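Local coordinates for protein laccase (Botrytis aclada, PDB 3SQR) that oxidises hydroquinones and related phenols at copper centres while reducing dioxygen to water, at residues H168-L173 with H466-D471; H124-R129 with H525-W530; E135-G138 with V142-C145. One frame throughout, in Å; residues are numbered along the deposited sequence.

Contact 1: residues H168-L173 with H466-D471; sequences HSHFSL and HLHGHD. With CU (copper (II) ion), chain E; CU (copper (II) ion), chain F.
His170 and His468 meet through one copper ion. They are two ligands of the copper cluster of a multicopper oxidase, built from paired His-X-His sequences of cupredoxin domains. The two rings reach in from opposite directions. His170 NE2 binds the copper of chain E at 2.1 Å, and His468 NE2 binds it at 2.0 Å. The two nitrogens lie 3.2 Å apart, His170 NE2 near the plane of the His468 ring, at its edge. They do not hydrogen-bond, because both bind the metal. The ring planes stand at 61°, an oblique pairing. His525 supplies a third nitrogen and a water a further ligand; His466 ND1 stands farther from this copper, at 2.8 Å.

That water is hydrogen-bonded to His466 ND1 at 3.0 Å. The ring of His466 also stacks on His126. By analogy with a close relative, His466 probably belongs to the type 2 site, and His170 and His468 to a type 3 copper.

His168 serves the other copper, that of chain F, through NE2 at 2.0 Å. His126 and His527 are its partners there. The first torsion of His168 (chi1 57°) sets CG between the backbone N and the carbonyl carbon. This lets ND1 turn to the following residue while NE2 points at the copper. ND1 gives its hydrogen to Ser169 O at 2.8 Å. The bond is nearly straight and lies in the ring plane, but it meets the carbonyl from above its plane. With ND1 used in this way, NE2 keeps its lone pair for copper.

In the second shell, Asp137 OD2 pairs with His468 ND1 and fixes that ring from its far side. At the end of the strand Ser169 starts an ST turn: its OG accepts from Phe171 N at 2.9 Å.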
ATOM      1  N   HIS A 168       5.119   4.485   3.861  1.00 20.13           N
ATOM      2  CA  HIS A 168       4.150   5.066   4.736  1.00 20.10           C
ATOM      3  C   HIS A 168       4.389   4.618   6.134  1.00 20.27           C
ATOM      4  O   HIS A 168       4.966   3.590   6.353  1.00 21.43           O
ATOM      5  CB  HIS A 168       2.725   4.729   4.343  1.00 19.57           C
ATOM      6  CG  HIS A 168       2.411   3.254   4.260  1.00 19.47           C
ATOM      7  ND1 HIS A 168       2.016   2.505   5.350  1.00 21.29           N
ATOM      8  CD2 HIS A 168       2.327   2.432   3.189  1.00 22.12           C
ATOM      9  CE1 HIS A 168       1.763   1.262   4.949  1.00 24.74           C
ATOM     10  NE2 HIS A 168       1.911   1.205   3.629  1.00 22.62           N
ATOM     11  N   SER A 169       3.900   5.380   7.072  1.00 20.84           N
ATOM     12  CA  SER A 169       3.965   4.853   8.445  1.00 21.48           C
ATOM     13  C   SER A 169       3.161   3.582   8.559  1.00 20.82           C
ATOM     14  O   SER A 169       2.086   3.468   7.983  1.00 23.13           O
ATOM     15  CB  SER A 169       3.440   5.860   9.449  1.00 22.58           C
ATOM     16  OG  SER A 169       3.367   5.231  10.732  1.00 22.92           O
ATOM     17  N   HIS A 170       3.703   2.612   9.309  1.00 20.78           N
ATOM     18  CA  HIS A 170       2.972   1.428   9.605  1.00 21.67           C
ATOM     19  C   HIS A 170       2.695   1.416  11.130  1.00 21.70           C
ATOM     20  O   HIS A 170       2.326   0.409  11.693  1.00 22.44           O
ATOM     21  CB  HIS A 170       3.747   0.206   9.179  1.00 22.57           C
ATOM     22  CG  HIS A 170       2.904  -0.898   8.649  1.00 21.75           C
ATOM     23  ND1 HIS A 170       1.890  -1.467   9.363  1.00 22.32           N
ATOM     24  CD2 HIS A 170       2.894  -1.521   7.433  1.00 23.16           C
ATOM     25  CE1 HIS A 170       1.335  -2.433   8.654  1.00 25.13           C
ATOM     26  NE2 HIS A 170       1.903  -2.468   7.462  1.00 22.98           N
ATOM     27  N   PHE A 171       2.720   2.584  11.738  1.00 22.94           N
ATOM     28  CA  PHE A 171       2.482   2.743  13.165  1.00 23.30           C
ATOM     29  C   PHE A 171       1.067   3.269  13.316  1.00 23.31           C
ATOM     30  O   PHE A 171       0.739   4.441  12.979  1.00 22.84           O
ATOM     31  CB  PHE A 171       3.490   3.703  13.748  1.00 23.15           C
ATOM     32  CG  PHE A 171       3.314   3.958  15.210  1.00 24.11           C
ATOM     33  CD1 PHE A 171       2.399   4.896  15.629  1.00 27.49           C
ATOM     34  CD2 PHE A 171       4.090   3.301  16.111  1.00 26.07           C
ATOM     35  CE1 PHE A 171       2.246   5.174  16.976  1.00 28.65           C
ATOM     36  CE2 PHE A 171       3.960   3.550  17.487  1.00 23.79           C
ATOM     37  CZ  PHE A 171       3.014   4.481  17.901  1.00 24.35           C
ATOM     38  N   SER A 172       0.180   2.357  13.687  1.00 24.63           N
ATOM     39  CA  SER A 172      -1.200   2.723  13.939  1.00 25.12           C
ATOM     40  C   SER A 172      -1.780   3.487  12.723  1.00 26.62           C
ATOM     41  O   SER A 172      -1.496   3.085  11.569  1.00 27.19           O
ATOM     42  CB  SER A 172      -1.340   3.458  15.327  1.00 26.01           C
ATOM     43  OG  SER A 172      -2.705   3.834  15.556  1.00 27.25           O
ATOM     44  N   LEU A 173      -2.618   4.492  12.918  1.00 25.87           N
ATOM     45  CA  LEU A 173      -3.355   5.092  11.786  1.00 25.84           C
ATOM     46  C   LEU A 173      -2.644   6.241  11.122  1.00 25.13           C
ATOM     47  O   LEU A 173      -3.248   6.965  10.350  1.00 24.39           O
ATOM     48  CB  LEU A 173      -4.722   5.613  12.286  1.00 26.80           C
ATOM     49  CG  LEU A 173      -5.662   4.592  12.898  1.00 25.82           C
ATOM     50  CD1 LEU A 173      -6.815   5.349  13.655  1.00 26.95           C
ATOM     51  CD2 LEU A 173      -6.247   3.737  11.808  1.00 23.91           C
ATOM     52  N   HIS A 466      -2.566  -7.208   2.219  1.00 23.11           N
ATOM     53  CA  HIS A 466      -1.192  -6.913   1.894  1.00 22.96           C
ATOM     54  C   HIS A 466      -0.308  -7.928   2.609  1.00 22.20           C
ATOM     55  O   HIS A 466      -0.450  -8.127   3.826  1.00 21.60           O
ATOM     56  CB  HIS A 466      -0.852  -5.520   2.419  1.00 25.08           C
ATOM     57  CG  HIS A 466       0.596  -5.173   2.267  1.00 26.19           C
ATOM     58  ND1 HIS A 466       1.281  -4.353   3.152  1.00 29.16           N
ATOM     59  CD2 HIS A 466       1.453  -5.464   1.273  1.00 28.92           C
ATOM     60  CE1 HIS A 466       2.526  -4.250   2.739  1.00 26.42           C
ATOM     61  NE2 HIS A 466       2.649  -4.909   1.601  1.00 30.42           N
ATOM     62  N   LEU A 467       0.603  -8.530   1.862  1.00 21.88           N
ATOM     63  CA  LEU A 467       1.631  -9.416   2.417  1.00 20.87           C
ATOM     64  C   LEU A 467       2.986  -8.736   2.348  1.00 21.47           C
ATOM     65  O   LEU A 467       3.390  -8.287   1.316  1.00 22.24           O
ATOM     66  CB  LEU A 467       1.730 -10.704   1.585  1.00 20.44           C
ATOM     67  CG  LEU A 467       2.880 -11.683   1.983  1.00 22.19           C
ATOM     68  CD1 LEU A 467       2.781 -12.156   3.414  1.00 20.87           C
ATOM     69  CD2 LEU A 467       2.892 -12.951   1.116  1.00 22.75           C
ATOM     70  N   HIS A 468       3.716  -8.695   3.459  1.00 21.13           N
ATOM     71  CA  HIS A 468       5.039  -8.123   3.510  1.00 20.39           C
ATOM     72  C   HIS A 468       6.080  -9.187   3.085  1.00 20.76           C
ATOM     73  O   HIS A 468       5.842 -10.396   3.217  1.00 21.50           O
ATOM     74  CB  HIS A 468       5.312  -7.655   4.949  1.00 20.85           C
ATOM     75  CG  HIS A 468       4.574  -6.442   5.345  1.00 19.19           C
ATOM     76  ND1 HIS A 468       5.208  -5.327   5.860  1.00 20.10           N
ATOM     77  CD2 HIS A 468       3.260  -6.141   5.310  1.00 19.59           C
ATOM     78  CE1 HIS A 468       4.309  -4.387   6.075  1.00 20.70           C
ATOM     79  NE2 HIS A 468       3.127  -4.862   5.776  1.00 21.37           N
ATOM     80  N   GLY A 469       7.220  -8.732   2.681  1.00 20.56           N
ATOM     81  CA  GLY A 469       8.385  -9.605   2.348  1.00 19.98           C
ATOM     82  C   GLY A 469       8.292 -10.482   1.117  1.00 22.09           C
ATOM     83  O   GLY A 469       9.226 -11.169   0.768  1.00 22.65           O
ATOM     84  N   HIS A 470       7.188 -10.411   0.388  1.00 20.13           N
ATOM     85  CA  HIS A 470       6.919 -11.256  -0.753  1.00 21.69           C
ATOM     86  C   HIS A 470       5.967 -10.621  -1.711  1.00 20.81           C
ATOM     87  O   HIS A 470       4.975 -10.014  -1.284  1.00 20.81           O
ATOM     88  CB  HIS A 470       6.226 -12.576  -0.397  1.00 20.79           C
ATOM     89  CG  HIS A 470       6.986 -13.395   0.575  1.00 23.24           C
ATOM     90  ND1 HIS A 470       7.819 -14.397   0.169  1.00 23.59           N
ATOM     91  CD2 HIS A 470       7.086 -13.342   1.932  1.00 25.14           C
ATOM     92  CE1 HIS A 470       8.378 -14.958   1.221  1.00 26.42           C
ATOM     93  NE2 HIS A 470       7.961 -14.338   2.304  1.00 26.27           N
ATOM     94  N   ASP A 471       6.206 -10.887  -2.982  1.00 21.73           N
ATOM     95  CA  ASP A 471       5.095 -10.873  -3.927  1.00 21.10           C
ATOM     96  C   ASP A 471       4.396 -12.210  -3.848  1.00 22.80           C
ATOM     97  O   ASP A 471       5.067 -13.238  -3.747  1.00 23.80           O
ATOM     98  CB  ASP A 471       5.526 -10.727  -5.353  1.00 21.11           C
ATOM     99  CG  ASP A 471       6.028  -9.335  -5.694  1.00 21.10           C
ATOM    100  OD1 ASP A 471       5.772  -8.376  -4.977  1.00 21.27           O
ATOM    101  OD2 ASP A 471       6.638  -9.235  -6.727  1.00 23.39           O
TER
HETATM  102 CU    CU E 545       1.526  -3.668   5.832  0.80 27.37          CU
HETATM  103 CU    CU F 546       1.195  -0.378   2.639  0.80 27.45          CU
HETATM  104  O   HOH W   1       1.201  -1.876   4.808  1.00 31.17           O

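Contact 2: residues H124-R129 with H525-W530; sequences HWHGIR and HCHIAW. With CU (copper (II) ion), chain F; CU (copper (II) ion), chain E; CU (copper (II) ion), chain D.
His126 and His527 reach the copper of chain F from opposite directions. The His126 side chain leaves the backbone with CG anti to N (chi1 -175°), and this points the ring across the gap. Its CB already lies 3.6 Å from the copper. CG is closer, and the next atom, ND1, makes the metal bond at 2.0 Å. The histidines bound to copper on the opposite segment use NE2 instead, so His126 offers its near nitrogen where they offer the far one. Past ND1, CE1 comes 3.5 Å from His527 CD2, which lies in the plane of the His126 ring. NE2, on the remote side, hydrogen-bonds to Asp500 OD1, which would fix the rotation of the ring.

His527 NE2 binds the same copper at 2.1 Å, and His168 is the third ligand. The His126 ND1 and His527 NE2 atoms are 3.4 Å apart without a hydrogen bond. The rings meet rim to rim, their planes at 34°, and neither covers the other.

Residues 525-527 form the His-Cys-His sequence of multicopper oxidases. It links the cluster to the chain D copper, which by its Cys and two His ligands is probably the type 1 site, and is, in this family, the electron path between them. His525 NE2 binds the chain E copper at 2.0 Å, while Cys526 turns away from the cluster, toward the third copper. Its SG holds the chain D copper at 2.2 Å, beside His463 and His531.

Bonds within each segment probably help hold the ligands in place. His525 ND1 donates to Cys526 O, approaching from above the carbonyl plane. Ile528, at the N-cap of helix 529-533, gives its N-H to Cys526 SG at 3.4 Å. Ile528 CD1 also lies near the chain D copper. On the other segment, Ile128 N bonds to Trp125 O and closes a type II turn around Gly127.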
ATOM      1  N   HIS A 124       7.282   1.924   6.731  1.00 19.68           N
ATOM      2  CA  HIS A 124       7.266   0.776   5.869  1.00 18.74           C
ATOM      3  C   HIS A 124       7.372   1.220   4.373  1.00 18.37           C
ATOM      4  O   HIS A 124       6.837   2.197   3.945  1.00 19.87           O
ATOM      5  CB  HIS A 124       6.004  -0.044   6.095  1.00 19.32           C
ATOM      6  CG  HIS A 124       5.789  -1.118   5.084  1.00 18.96           C
ATOM      7  ND1 HIS A 124       6.635  -2.204   4.971  1.00 20.24           N
ATOM      8  CD2 HIS A 124       4.784  -1.323   4.195  1.00 22.38           C
ATOM      9  CE1 HIS A 124       6.213  -2.976   3.976  1.00 18.38           C
ATOM     10  NE2 HIS A 124       5.078  -2.480   3.509  1.00 24.01           N
ATOM     11  N   TRP A 125       8.096   0.415   3.640  1.00 18.90           N
ATOM     12  CA  TRP A 125       8.413   0.664   2.210  1.00 19.90           C
ATOM     13  C   TRP A 125       7.560  -0.367   1.493  1.00 19.94           C
ATOM     14  O   TRP A 125       7.873  -1.567   1.477  1.00 19.30           O
ATOM     15  CB  TRP A 125       9.937   0.526   2.001  1.00 19.42           C
ATOM     16  CG  TRP A 125      10.673   1.121   3.162  1.00 22.18           C
ATOM     17  CD1 TRP A 125      11.115   0.455   4.302  1.00 24.45           C
ATOM     18  CD2 TRP A 125      10.952   2.496   3.382  1.00 17.96           C
ATOM     19  NE1 TRP A 125      11.628   1.354   5.171  1.00 20.56           N
ATOM     20  CE2 TRP A 125      11.496   2.610   4.664  1.00 20.00           C
ATOM     21  CE3 TRP A 125      10.690   3.679   2.648  1.00 21.36           C
ATOM     22  CZ2 TRP A 125      11.805   3.807   5.222  1.00 21.71           C
ATOM     23  CZ3 TRP A 125      10.996   4.893   3.210  1.00 20.37           C
ATOM     24  CH2 TRP A 125      11.578   4.962   4.494  1.00 21.01           C
ATOM     25  N   HIS A 126       6.404   0.096   0.992  1.00 19.94           N
ATOM     26  CA  HIS A 126       5.366  -0.818   0.613  1.00 19.10           C
ATOM     27  C   HIS A 126       5.779  -1.703  -0.551  1.00 19.67           C
ATOM     28  O   HIS A 126       6.112  -1.265  -1.624  1.00 21.84           O
ATOM     29  CB  HIS A 126       4.016  -0.106   0.427  1.00 19.66           C
ATOM     30  CG  HIS A 126       2.924  -1.053   0.148  1.00 17.95           C
ATOM     31  ND1 HIS A 126       1.809  -1.148   0.926  1.00 21.74           N
ATOM     32  CD2 HIS A 126       2.749  -1.916  -0.880  1.00 20.65           C
ATOM     33  CE1 HIS A 126       1.000  -2.049   0.413  1.00 19.45           C
ATOM     34  NE2 HIS A 126       1.565  -2.564  -0.664  1.00 22.20           N
ATOM     35  N   GLY A 127       5.617  -3.001  -0.343  1.00 20.07           N
ATOM     36  CA  GLY A 127       5.862  -3.985  -1.356  1.00 19.37           C
ATOM     37  C   GLY A 127       7.337  -4.282  -1.563  1.00 20.67           C
ATOM     38  O   GLY A 127       7.677  -5.120  -2.397  1.00 19.50           O
ATOM     39  N   ILE A 128       8.196  -3.633  -0.785  1.00 21.50           N
ATOM     40  CA  ILE A 128       9.605  -3.828  -0.920  1.00 21.08           C
ATOM     41  C   ILE A 128       9.950  -5.145  -0.258  1.00 20.95           C
ATOM     42  O   ILE A 128       9.690  -5.325   0.898  1.00 21.87           O
ATOM     43  CB  ILE A 128      10.438  -2.629  -0.351  1.00 21.14           C
ATOM     44  CG1 ILE A 128      10.116  -1.349  -1.179  1.00 22.03           C
ATOM     45  CG2 ILE A 128      11.942  -2.884  -0.502  1.00 19.64           C
ATOM     46  CD1 ILE A 128      10.433  -1.416  -2.719  1.00 23.07           C
ATOM     47  N   ARG A 129      10.676  -5.975  -0.977  1.00 21.15           N
ATOM     48  CA  ARG A 129      10.861  -7.365  -0.552  1.00 21.20           C
ATOM     49  C   ARG A 129      11.656  -7.484   0.748  1.00 22.87           C
ATOM     50  O   ARG A 129      11.389  -8.370   1.532  1.00 21.08           O
ATOM     51  CB  ARG A 129      11.574  -8.076  -1.667  1.00 21.55           C
ATOM     52  CG  ARG A 129      11.620  -9.521  -1.502  1.00 22.52           C
ATOM     53  CD  ARG A 129      12.473 -10.104  -2.583  1.00 24.68           C
ATOM     54  NE  ARG A 129      12.420 -11.572  -2.590  1.00 26.46           N
ATOM     55  CZ  ARG A 129      13.090 -12.313  -3.482  1.00 26.22           C
ATOM     56  NH1 ARG A 129      13.859 -11.730  -4.346  1.00 24.76           N
ATOM     57  NH2 ARG A 129      12.945 -13.622  -3.526  1.00 30.85           N
ATOM     58  N   HIS A 525      -2.018  -8.368   6.378  1.00 22.77           N
ATOM     59  CA  HIS A 525      -3.097  -7.662   6.979  1.00 22.13           C
ATOM     60  C   HIS A 525      -3.977  -7.015   5.964  1.00 21.88           C
ATOM     61  O   HIS A 525      -3.563  -6.805   4.826  1.00 22.68           O
ATOM     62  CB  HIS A 525      -2.568  -6.588   7.918  1.00 22.74           C
ATOM     63  CG  HIS A 525      -1.808  -5.515   7.227  1.00 22.79           C
ATOM     64  ND1 HIS A 525      -2.339  -4.271   6.967  1.00 24.43           N
ATOM     65  CD2 HIS A 525      -0.554  -5.507   6.717  1.00 26.13           C
ATOM     66  CE1 HIS A 525      -1.422  -3.526   6.376  1.00 24.34           C
ATOM     67  NE2 HIS A 525      -0.343  -4.265   6.181  1.00 25.57           N
ATOM     68  N   CYS A 526      -5.212  -6.754   6.379  1.00 22.29           N
ATOM     69  CA  CYS A 526      -6.084  -5.861   5.624  1.00 21.15           C
ATOM     70  C   CYS A 526      -5.494  -4.446   5.691  1.00 20.73           C
ATOM     71  O   CYS A 526      -5.071  -3.982   6.775  1.00 21.37           O
ATOM     72  CB  CYS A 526      -7.486  -5.850   6.224  1.00 22.97           C
ATOM     73  SG  CYS A 526      -8.513  -4.778   5.295  1.00 23.39           S
ATOM     74  N   HIS A 527      -5.453  -3.776   4.550  1.00 20.47           N
ATOM     75  CA  HIS A 527      -4.867  -2.452   4.438  1.00 21.65           C
ATOM     76  C   HIS A 527      -5.895  -1.352   4.668  1.00 23.27           C
ATOM     77  O   HIS A 527      -5.554  -0.137   4.599  1.00 24.27           O
ATOM     78  CB  HIS A 527      -4.208  -2.248   3.036  1.00 21.97           C
ATOM     79  CG  HIS A 527      -2.919  -1.477   3.076  1.00 23.06           C
ATOM     80  ND1 HIS A 527      -2.861  -0.191   3.538  1.00 21.48           N
ATOM     81  CD2 HIS A 527      -1.648  -1.799   2.684  1.00 23.26           C
ATOM     82  CE1 HIS A 527      -1.616   0.248   3.450  1.00 25.15           C
ATOM     83  NE2 HIS A 527      -0.847  -0.710   2.955  1.00 24.03           N
ATOM     84  N   ILE A 528      -7.143  -1.720   4.974  1.00 22.63           N
ATOM     85  CA  ILE A 528      -8.111  -0.729   5.446  1.00 21.03           C
ATOM     86  C   ILE A 528      -7.621  -0.383   6.865  1.00 21.37           C
ATOM     87  O   ILE A 528      -7.513  -1.274   7.720  1.00 22.54           O
ATOM     88  CB  ILE A 528      -9.535  -1.270   5.454  1.00 19.33           C
ATOM     89  CG1 ILE A 528     -10.053  -1.518   4.038  1.00 22.35           C
ATOM     90  CG2 ILE A 528     -10.466  -0.264   6.251  1.00 22.32           C
ATOM     91  CD1 ILE A 528     -11.387  -2.336   3.959  1.00 22.74           C
ATOM     92  N   ALA A 529      -7.213   0.861   7.077  1.00 21.37           N
ATOM     93  CA  ALA A 529      -6.493   1.199   8.256  1.00 22.75           C
ATOM     94  C   ALA A 529      -7.289   0.868   9.506  1.00 22.66           C
ATOM     95  O   ALA A 529      -6.711   0.374  10.461  1.00 21.90           O
ATOM     96  CB  ALA A 529      -6.054   2.720   8.252  1.00 23.61           C
ATOM     97  N   TRP A 530      -8.599   1.131   9.484  1.00 22.25           N
ATOM     98  CA  TRP A 530      -9.422   0.736  10.618  1.00 23.67           C
ATOM     99  C   TRP A 530      -9.330  -0.742  10.898  1.00 23.24           C
ATOM    100  O   TRP A 530      -9.230  -1.098  12.083  1.00 23.10           O
ATOM    101  CB  TRP A 530     -10.872   1.120  10.435  1.00 23.89           C
ATOM    102  CG  TRP A 530     -11.109   2.524   9.973  1.00 22.60           C
ATOM    103  CD1 TRP A 530     -11.723   2.904   8.846  1.00 25.85           C
ATOM    104  CD2 TRP A 530     -10.789   3.726  10.686  1.00 23.47           C
ATOM    105  NE1 TRP A 530     -11.822   4.263   8.792  1.00 27.22           N
ATOM    106  CE2 TRP A 530     -11.279   4.779   9.935  1.00 25.71           C
ATOM    107  CE3 TRP A 530     -10.244   3.985  11.952  1.00 26.08           C
ATOM    108  CZ2 TRP A 530     -11.175   6.105  10.358  1.00 27.00           C
ATOM    109  CZ3 TRP A 530     -10.130   5.274  12.363  1.00 28.28           C
ATOM    110  CH2 TRP A 530     -10.590   6.316  11.550  1.00 23.08           C
TER
HETATM  111 CU    CU F 546       1.195  -0.378   2.639  0.80 27.45          CU
HETATM  112 CU    CU E 545       1.526  -3.668   5.832  0.80 27.37          CU
HETATM  113 CU    CU D 544     -10.617  -5.156   5.951  1.00 25.39          CU
HETATM  114  O   HOH W   1       1.201  -1.876   4.808  1.00 31.17           O

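Contact 3: residues E135-G138 with V142-C145; sequences EYDG and VTQC
Thr143 and Gln144 meet Gly138 and Glu135 around one buried water. It makes four hydrogen bonds. It donates to Glu135 O and to Gln144 OE1, each at 2.7 Å. It accepts from Gly138 N, also at 2.7 Å, and from Thr143 OG1 at 2.8 Å. The water links both segments. Thr143 OG1 is held a second time, by Val139 N, and Gln144 OE1 by Tyr155 OH.

In direct packing, Thr143 CG2 rests 3.8 Å from Asp137 CB, the two side chains crossing at a slant. Gln144 OE1 lies 3.3 Å from Gly138 CA.

Within its own segment, Gln144 NE2 donates to Cys145 O at 2.8 Å, close to the amide plane. This bond probably helps to fix the amide so that OE1 faces the water. The first torsion of Thr143 (chi1 64°) puts OG1 between its backbone N and carbonyl carbon, on the side of the water and Gly138 N.

The loop runs between strands 123-125 and 152-158. Cys145, disulfide-bonded to Cys561, ties it to helix 551-567. Asp137 O hydrogen-bonds to His124 ND1, so this is a water-bridged loop in the second shell of the copper cluster of a multicopper oxidase.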
ATOM      1  N   GLU A 135      14.852  -6.197   9.123  1.00 24.17           N
ATOM      2  CA  GLU A 135      14.799  -5.267  10.202  1.00 22.94           C
ATOM      3  C   GLU A 135      14.509  -3.816   9.758  1.00 21.51           C
ATOM      4  O   GLU A 135      14.331  -2.932  10.548  1.00 22.12           O
ATOM      5  CB  GLU A 135      16.086  -5.327  11.017  1.00 25.63           C
ATOM      6  CG  GLU A 135      17.265  -4.788  10.347  1.00 27.68           C
ATOM      7  CD  GLU A 135      17.965  -5.704   9.289  1.00 33.65           C
ATOM      8  OE1 GLU A 135      17.500  -6.855   8.980  1.00 33.74           O
ATOM      9  OE2 GLU A 135      19.037  -5.249   8.822  1.00 39.03           O
ATOM     10  N   TYR A 136      14.362  -3.622   8.448  1.00 21.44           N
ATOM     11  CA  TYR A 136      14.070  -2.336   7.916  1.00 22.14           C
ATOM     12  C   TYR A 136      12.718  -2.341   7.175  1.00 21.28           C
ATOM     13  O   TYR A 136      12.378  -1.363   6.499  1.00 21.21           O
ATOM     14  CB  TYR A 136      15.204  -1.869   7.019  1.00 21.66           C
ATOM     15  CG  TYR A 136      16.494  -1.674   7.825  1.00 19.15           C
ATOM     16  CD1 TYR A 136      16.492  -0.831   8.945  1.00 21.24           C
ATOM     17  CD2 TYR A 136      17.630  -2.386   7.519  1.00 21.90           C
ATOM     18  CE1 TYR A 136      17.611  -0.651   9.696  1.00 25.21           C
ATOM     19  CE2 TYR A 136      18.795  -2.200   8.257  1.00 24.91           C
ATOM     20  CZ  TYR A 136      18.756  -1.363   9.363  1.00 22.84           C
ATOM     21  OH  TYR A 136      19.894  -1.179  10.152  1.00 25.88           O
ATOM     22  N   ASP A 137      11.925  -3.386   7.397  1.00 20.79           N
ATOM     23  CA  ASP A 137      10.579  -3.434   6.854  1.00 20.62           C
ATOM     24  C   ASP A 137       9.608  -2.405   7.431  1.00 20.64           C
ATOM     25  O   ASP A 137       8.593  -2.059   6.817  1.00 22.06           O
ATOM     26  CB  ASP A 137      10.017  -4.843   6.960  1.00 20.30           C
ATOM     27  CG  ASP A 137       8.792  -5.060   6.152  1.00 24.09           C
ATOM     28  OD1 ASP A 137       8.782  -4.643   4.940  1.00 21.07           O
ATOM     29  OD2 ASP A 137       7.845  -5.679   6.664  1.00 25.35           O
ATOM     30  N   GLY A 138       9.912  -1.925   8.627  1.00 20.09           N
ATOM     31  CA  GLY A 138       9.175  -0.835   9.255  1.00 20.21           C
ATOM     32  C   GLY A 138       7.849  -1.179   9.857  1.00 20.24           C
ATOM     33  O   GLY A 138       7.037  -0.296  10.051  1.00 22.30           O
ATOM     34  N   VAL A 142       6.634  -5.901  14.863  1.00 23.30           N
ATOM     35  CA  VAL A 142       7.075  -7.081  14.133  1.00 23.42           C
ATOM     36  C   VAL A 142       8.555  -7.009  13.781  1.00 23.83           C
ATOM     37  O   VAL A 142       9.347  -7.911  14.136  1.00 24.07           O
ATOM     38  CB  VAL A 142       6.241  -7.289  12.856  1.00 23.89           C
ATOM     39  CG1 VAL A 142       6.850  -8.478  12.005  1.00 22.63           C
ATOM     40  CG2 VAL A 142       4.700  -7.419  13.155  1.00 23.07           C
ATOM     41  N   THR A 143       8.983  -5.955  13.053  1.00 23.24           N
ATOM     42  CA  THR A 143      10.395  -5.861  12.590  1.00 23.53           C
ATOM     43  C   THR A 143      11.237  -4.831  13.319  1.00 22.63           C
ATOM     44  O   THR A 143      12.454  -4.723  13.126  1.00 24.17           O
ATOM     45  CB  THR A 143      10.460  -5.587  11.085  1.00 23.40           C
ATOM     46  OG1 THR A 143       9.895  -4.319  10.845  1.00 22.53           O
ATOM     47  CG2 THR A 143       9.707  -6.649  10.300  1.00 21.20           C
ATOM     48  N   GLN A 144      10.591  -4.076  14.185  1.00 23.46           N
ATOM     49  CA  GLN A 144      11.239  -3.078  15.013  1.00 22.56           C
ATOM     50  C   GLN A 144      10.352  -2.634  16.154  1.00 22.19           C
ATOM     51  O   GLN A 144       9.133  -2.781  16.131  1.00 23.16           O
ATOM     52  CB  GLN A 144      11.562  -1.806  14.234  1.00 22.18           C
ATOM     53  CG  GLN A 144      10.389  -1.080  13.662  1.00 24.22           C
ATOM     54  CD  GLN A 144      10.813   0.205  12.971  1.00 24.27           C
ATOM     55  OE1 GLN A 144      11.071   0.199  11.754  1.00 21.81           O
ATOM     56  NE2 GLN A 144      10.941   1.282  13.727  1.00 20.86           N
ATOM     57  N   CYS A 145      10.970  -2.002  17.137  1.00 23.61           N
ATOM     58  CA  CYS A 145      10.270  -1.174  18.065  1.00 24.05           C
ATOM     59  C   CYS A 145       9.992   0.148  17.315  1.00 22.80           C
ATOM     60  O   CYS A 145      10.752   0.516  16.413  1.00 25.40           O
ATOM     61  CB  CYS A 145      11.108  -0.836  19.297  1.00 25.05           C
ATOM     62  SG  CYS A 145      11.421  -2.315  20.348  1.00 26.69           S
TER
HETATM   63  O   HOH W   2      11.697  -2.223  10.692  1.00 20.78           O

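From the N terminus, residues 124-129 open contact 2 first. Contact 3 follows at once and closes a short loop between 135-138 and 142-145, before strand 152-158. Residues 168-173 then open contact 1. The chain then passes through the middle cupredoxin domain and returns at 466-471. Contact 2 closes last, at 525-530. Contacts 1 and 3 are thus both nested in the loop of contact 2, and lie in series with each other. Strands 123-125 and 163-169 share one sheet, and 463-467 and 520-526 share another, so contacts 1 and 2 join the same two sheets, of the N-terminal and C-terminal cupredoxin domains, through the copper ions. Contact 3 borders both through Asp137.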